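PDB 4N03: ABC-type branched-chain amino acid transport systems periplasmic component-like protein, which probably binds fatty acids for delivery to an ABC transporter and is seen here with palmitic acid bound. Local coordinates for residues 36-41 against 56-61; 310-315 against 351-356. All blocks are in the same frame, centred on the assembly; numbering follows the deposited sequence.

Interaction 1: 36-41 against 56-61; sequences LGIATD and AQQLYY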
# COMPACT_ATOMS: atom_id res chain seq x y z
N LEU A 36 -18.55 -3.55 -7.54
CA LEU A 36 -17.53 -3.25 -6.57
C LEU A 36 -17.12 -1.81 -6.74
O LEU A 36 -17.11 -1.27 -7.86
CB LEU A 36 -16.32 -4.17 -6.76
CG LEU A 36 -16.64 -5.66 -6.68
CD1 LEU A 36 -15.38 -6.45 -6.94
CD2 LEU A 36 -17.21 -6.02 -5.32
N GLY A 37 -16.74 -1.14 -5.66
CA GLY A 37 -16.29 0.23 -5.71
C GLY A 37 -14.79 0.37 -5.58
O GLY A 37 -14.16 -0.34 -4.79
N ILE A 38 -14.24 1.35 -6.27
CA ILE A 38 -12.85 1.71 -6.23
C ILE A 38 -12.79 3.21 -5.97
O ILE A 38 -13.36 4.00 -6.73
CB ILE A 38 -12.10 1.33 -7.49
CG1 ILE A 38 -11.99 -0.20 -7.56
CG2 ILE A 38 -10.71 2.00 -7.50
CD1 ILE A 38 -11.32 -0.72 -8.80
N ALA A 39 -12.10 3.61 -4.89
CA ALA A 39 -11.88 5.03 -4.54
C ALA A 39 -10.38 5.25 -4.50
O ALA A 39 -9.73 4.79 -3.57
CB ALA A 39 -12.55 5.37 -3.22
N THR A 40 -9.83 5.95 -5.49
CA THR A 40 -8.42 6.00 -5.68
C THR A 40 -7.96 7.44 -5.92
O THR A 40 -8.74 8.34 -5.89
CB THR A 40 -8.01 5.02 -6.83
OG1 THR A 40 -6.60 4.83 -6.85
CG2 THR A 40 -8.48 5.52 -8.20
N ASP A 41 -6.65 7.59 -6.13
CA ASP A 41 -6.08 8.86 -6.57
C ASP A 41 -5.58 8.69 -8.00
O ASP A 41 -4.61 8.00 -8.23
CB ASP A 41 -4.93 9.32 -5.68
CG ASP A 41 -4.37 10.63 -6.11
OD1 ASP A 41 -5.06 11.34 -6.87
OD2 ASP A 41 -3.24 10.98 -5.69
N ALA A 56 -4.76 -2.68 -12.68
CA ALA A 56 -4.48 -4.05 -12.36
C ALA A 56 -5.68 -4.79 -11.80
O ALA A 56 -5.89 -5.97 -12.10
CB ALA A 56 -3.28 -4.19 -11.44
N GLN A 57 -6.49 -4.09 -11.01
CA GLN A 57 -7.76 -4.65 -10.53
C GLN A 57 -8.67 -4.93 -11.74
O GLN A 57 -9.26 -6.00 -11.78
CB GLN A 57 -8.46 -3.70 -9.56
CG GLN A 57 -7.76 -3.56 -8.21
CD GLN A 57 -8.66 -3.73 -7.03
OE1 GLN A 57 -9.88 -3.68 -7.12
NE2 GLN A 57 -8.04 -3.89 -5.86
N GLN A 58 -8.79 -3.98 -12.65
CA GLN A 58 -9.66 -4.19 -13.81
C GLN A 58 -9.14 -5.41 -14.66
O GLN A 58 -9.96 -6.19 -15.18
CB GLN A 58 -9.89 -2.88 -14.64
CG GLN A 58 -10.51 -1.61 -13.96
CD GLN A 58 -12.04 -1.58 -13.65
OE1 GLN A 58 -12.83 -2.36 -14.18
NE2 GLN A 58 -12.45 -0.65 -12.77
N LEU A 59 -7.85 -5.58 -14.77
CA LEU A 59 -7.29 -6.72 -15.46
C LEU A 59 -7.74 -8.02 -14.82
O LEU A 59 -8.22 -8.95 -15.51
CB LEU A 59 -5.77 -6.64 -15.45
CG LEU A 59 -5.06 -7.84 -16.11
CD1 LEU A 59 -5.33 -8.04 -17.57
CD2 LEU A 59 -3.56 -7.74 -15.85
N TYR A 60 -7.61 -8.10 -13.50
CA TYR A 60 -8.04 -9.29 -12.77
C TYR A 60 -9.55 -9.56 -13.02
O TYR A 60 -9.96 -10.68 -13.31
CB TYR A 60 -7.74 -9.12 -11.26
CG TYR A 60 -7.70 -10.44 -10.51
CD1 TYR A 60 -8.88 -11.12 -10.17
CD2 TYR A 60 -6.50 -11.03 -10.16
CE1 TYR A 60 -8.81 -12.36 -9.52
CE2 TYR A 60 -6.43 -12.24 -9.55
CZ TYR A 60 -7.59 -12.90 -9.20
OH TYR A 60 -7.50 -14.13 -8.60
N TYR A 61 -10.38 -8.54 -12.85
CA TYR A 61 -11.82 -8.73 -12.96
C TYR A 61 -12.18 -9.13 -14.40
O TYR A 61 -13.07 -9.94 -14.58
CB TYR A 61 -12.62 -7.50 -12.53
CG TYR A 61 -12.34 -7.05 -11.11
CD1 TYR A 61 -12.15 -7.98 -10.09
CD2 TYR A 61 -12.20 -5.73 -10.80
CE1 TYR A 61 -11.86 -7.59 -8.81
CE2 TYR A 61 -11.91 -5.33 -9.48
CZ TYR A 61 -11.72 -6.27 -8.50
OH TYR A 61 -11.38 -5.94 -7.21

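Interaction 2: 310-315 against 351-356; sequences GVVNGY and DGLGTP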
# COMPACT_ATOMS: atom_id res chain seq x y z
N GLY A 310 2.57 -0.80 -7.83
CA GLY A 310 1.15 -0.67 -7.72
C GLY A 310 0.38 -1.71 -8.53
O GLY A 310 -0.72 -2.13 -8.16
N VAL A 311 0.94 -2.15 -9.66
CA VAL A 311 0.33 -3.22 -10.43
C VAL A 311 0.18 -4.48 -9.55
O VAL A 311 -0.84 -5.13 -9.55
CB VAL A 311 1.11 -3.50 -11.74
CG1 VAL A 311 0.53 -4.70 -12.48
CG2 VAL A 311 1.11 -2.26 -12.64
N VAL A 312 1.27 -4.83 -8.88
CA VAL A 312 1.24 -5.99 -7.98
C VAL A 312 0.18 -5.82 -6.89
O VAL A 312 -0.61 -6.70 -6.63
CB VAL A 312 2.64 -6.24 -7.33
CG1 VAL A 312 2.61 -7.53 -6.53
CG2 VAL A 312 3.72 -6.32 -8.38
N ASN A 313 0.15 -4.64 -6.28
CA ASN A 313 -0.78 -4.34 -5.23
C ASN A 313 -2.22 -4.44 -5.67
O ASN A 313 -3.06 -5.02 -4.99
CB ASN A 313 -0.49 -2.93 -4.67
CG ASN A 313 -1.41 -2.56 -3.52
OD1 ASN A 313 -1.50 -3.26 -2.48
ND2 ASN A 313 -2.05 -1.49 -3.68
N GLY A 314 -2.52 -3.89 -6.86
CA GLY A 314 -3.90 -3.96 -7.32
C GLY A 314 -4.31 -5.37 -7.70
O GLY A 314 -5.42 -5.78 -7.41
N TYR A 315 -3.46 -6.10 -8.41
CA TYR A 315 -3.82 -7.45 -8.79
C TYR A 315 -4.06 -8.29 -7.54
O TYR A 315 -5.00 -9.05 -7.48
CB TYR A 315 -2.69 -8.04 -9.64
CG TYR A 315 -3.10 -9.15 -10.58
CD1 TYR A 315 -3.89 -8.89 -11.67
CD2 TYR A 315 -2.69 -10.41 -10.36
CE1 TYR A 315 -4.20 -9.89 -12.62
CE2 TYR A 315 -3.01 -11.43 -11.26
CZ TYR A 315 -3.81 -11.16 -12.35
OH TYR A 315 -4.06 -12.18 -13.29
N ASP A 351 -1.05 -15.56 -2.62
CA ASP A 351 -1.44 -15.40 -4.02
C ASP A 351 -0.26 -15.58 -4.99
O ASP A 351 -0.43 -15.43 -6.22
CB ASP A 351 -2.13 -14.03 -4.21
CG ASP A 351 -1.23 -12.84 -3.93
OD1 ASP A 351 -0.03 -12.97 -3.79
OD2 ASP A 351 -1.76 -11.68 -3.86
N GLY A 352 0.91 -15.92 -4.50
CA GLY A 352 2.08 -16.08 -5.34
C GLY A 352 2.80 -14.82 -5.71
O GLY A 352 3.77 -14.89 -6.47
N LEU A 353 2.35 -13.67 -5.21
CA LEU A 353 2.92 -12.40 -5.56
C LEU A 353 3.92 -11.87 -4.56
O LEU A 353 4.37 -10.74 -4.70
CB LEU A 353 1.79 -11.39 -5.75
CG LEU A 353 0.83 -11.70 -6.88
CD1 LEU A 353 -0.31 -10.70 -6.85
CD2 LEU A 353 1.47 -11.68 -8.25
N GLY A 354 4.27 -12.68 -3.57
CA GLY A 354 5.38 -12.35 -2.68
C GLY A 354 5.01 -11.84 -1.29
O GLY A 354 5.93 -11.46 -0.57
N THR A 355 3.75 -11.89 -0.91
CA THR A 355 3.35 -11.41 0.43
C THR A 355 2.29 -12.33 1.03
O THR A 355 1.12 -12.01 1.05
CB THR A 355 2.80 -9.98 0.32
OG1 THR A 355 3.65 -9.13 -0.45
CG2 THR A 355 2.63 -9.35 1.70
N PRO A 356 2.72 -13.48 1.55
CA PRO A 356 1.78 -14.32 2.27
C PRO A 356 1.19 -13.57 3.49
O PRO A 356 1.88 -12.72 4.09
CB PRO A 356 2.66 -15.49 2.76
CG PRO A 356 3.80 -15.53 1.83
CD PRO A 356 4.04 -14.09 1.42

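Interaction 1: 36-41 against 56-61
Strand 36-40, which carries Leu36 and Ile38, and helix 56-61, which carries Gln57 and Tyr61, run nearly antiparallel at 163°, their axes 11.5 Å apart. Leu36 faces Tyr61 and Ile38 faces Gln57, the second pair being the closer, with 9.2 Å between Ile38 CA and Gln57 CA. Alternate strand residues therefore look at the helix one turn apart. Ile38 makes the closest side-chain approach: CG1 lies beside the backbone N (chi1 -69°) and the chain then extends, so that CD1 slides past Gln57 and comes 3.7 Å from Gln57 OE1. This is the strand-to-helix half of a right-handed beta-alpha-beta crossover, strand 33-40, helix 47-66, strand 74-81, in the Rossmann-like lobe of a periplasmic binding protein; branched and aliphatic residues suit the layer between sheet and helix. The buried amide of Gln57 has a partner at each end. Tyr61 OH donates to Gln57 OE1 over 2.7 Å, arriving 57° out of the carbonyl plane, while Gln57 NE2 is bonded to Pro104 O; together the two bonds probably hold the amide in this rotation. Leu36 CD1 approaches the phenol end of Tyr61 at a slant, 4.0 Å from Tyr61 CZ.

Interaction 2: 310-315 against 351-356
Leu353 reaches out of the irregular segment 351-356 toward one side of helix 310-315, where Val312 and Tyr315, one turn apart, receive it. The backbones are closest at this point, with Val312 CA and Leu353 CA 7.1 Å apart. Followed outward, the leucine makes its first contact at CB, which lies 4.0 Å from Val312 CG1. The two side chains pass in opposite directions, and the valine methyl comes alongside the root of the leucine instead of its end. CG sits beside the backbone N of Leu353 (chi1 -63°), and with chi2 at 174° the chain carries CD1 onward to the helix. There CD1 lies 4.0 Å from the backbone atom Val312 O and meets the edge of the Tyr315 ring near its plane, 4.3 Å from Tyr315 CD2. Leucine suits the place because its length spans the distance from loop to helix, while the short, branched valine fills the space near the loop backbone. The tyrosine adds an apolar ring edge here and sends its hydroxyl on to Glu63. Ala290 and Ile291 of helix 289-301 also pack against Leu353 and Val312 respectively. Asp351 begins the loop with an Asx turn: its OD1 accepts from Leu353 N at 2.9 Å. Gly352 and Gly354 flank the leucine with positive phi, where a side chain would jam against the preceding carbonyl O. The bound palmitic acid touches Gly310 and Thr355, so the loop that begins with this Asx turn borders the ligand site of a periplasmic binding protein.

In the fold
From the N terminus, strand 33-40 leads through a loop into helix 47-66, and interaction 1 closes this short connection, with 14 residues between its segments. The chain then builds the rest of the four-stranded sheet and much of the seven-stranded one before reaching helix 309-330. Interaction 2 closes a longer loop of 35 intervening residues, bringing the segment before strand 370-375 back to that helix. The two loops follow in series, neither nested nor crossed. They nevertheless meet in space: helix 47-66 packs on helix 309-330, where Tyr60 and Tyr315 stack edge-to-face. The four-stranded sheet is thus linked through two helices to a loop touching palmitic acid.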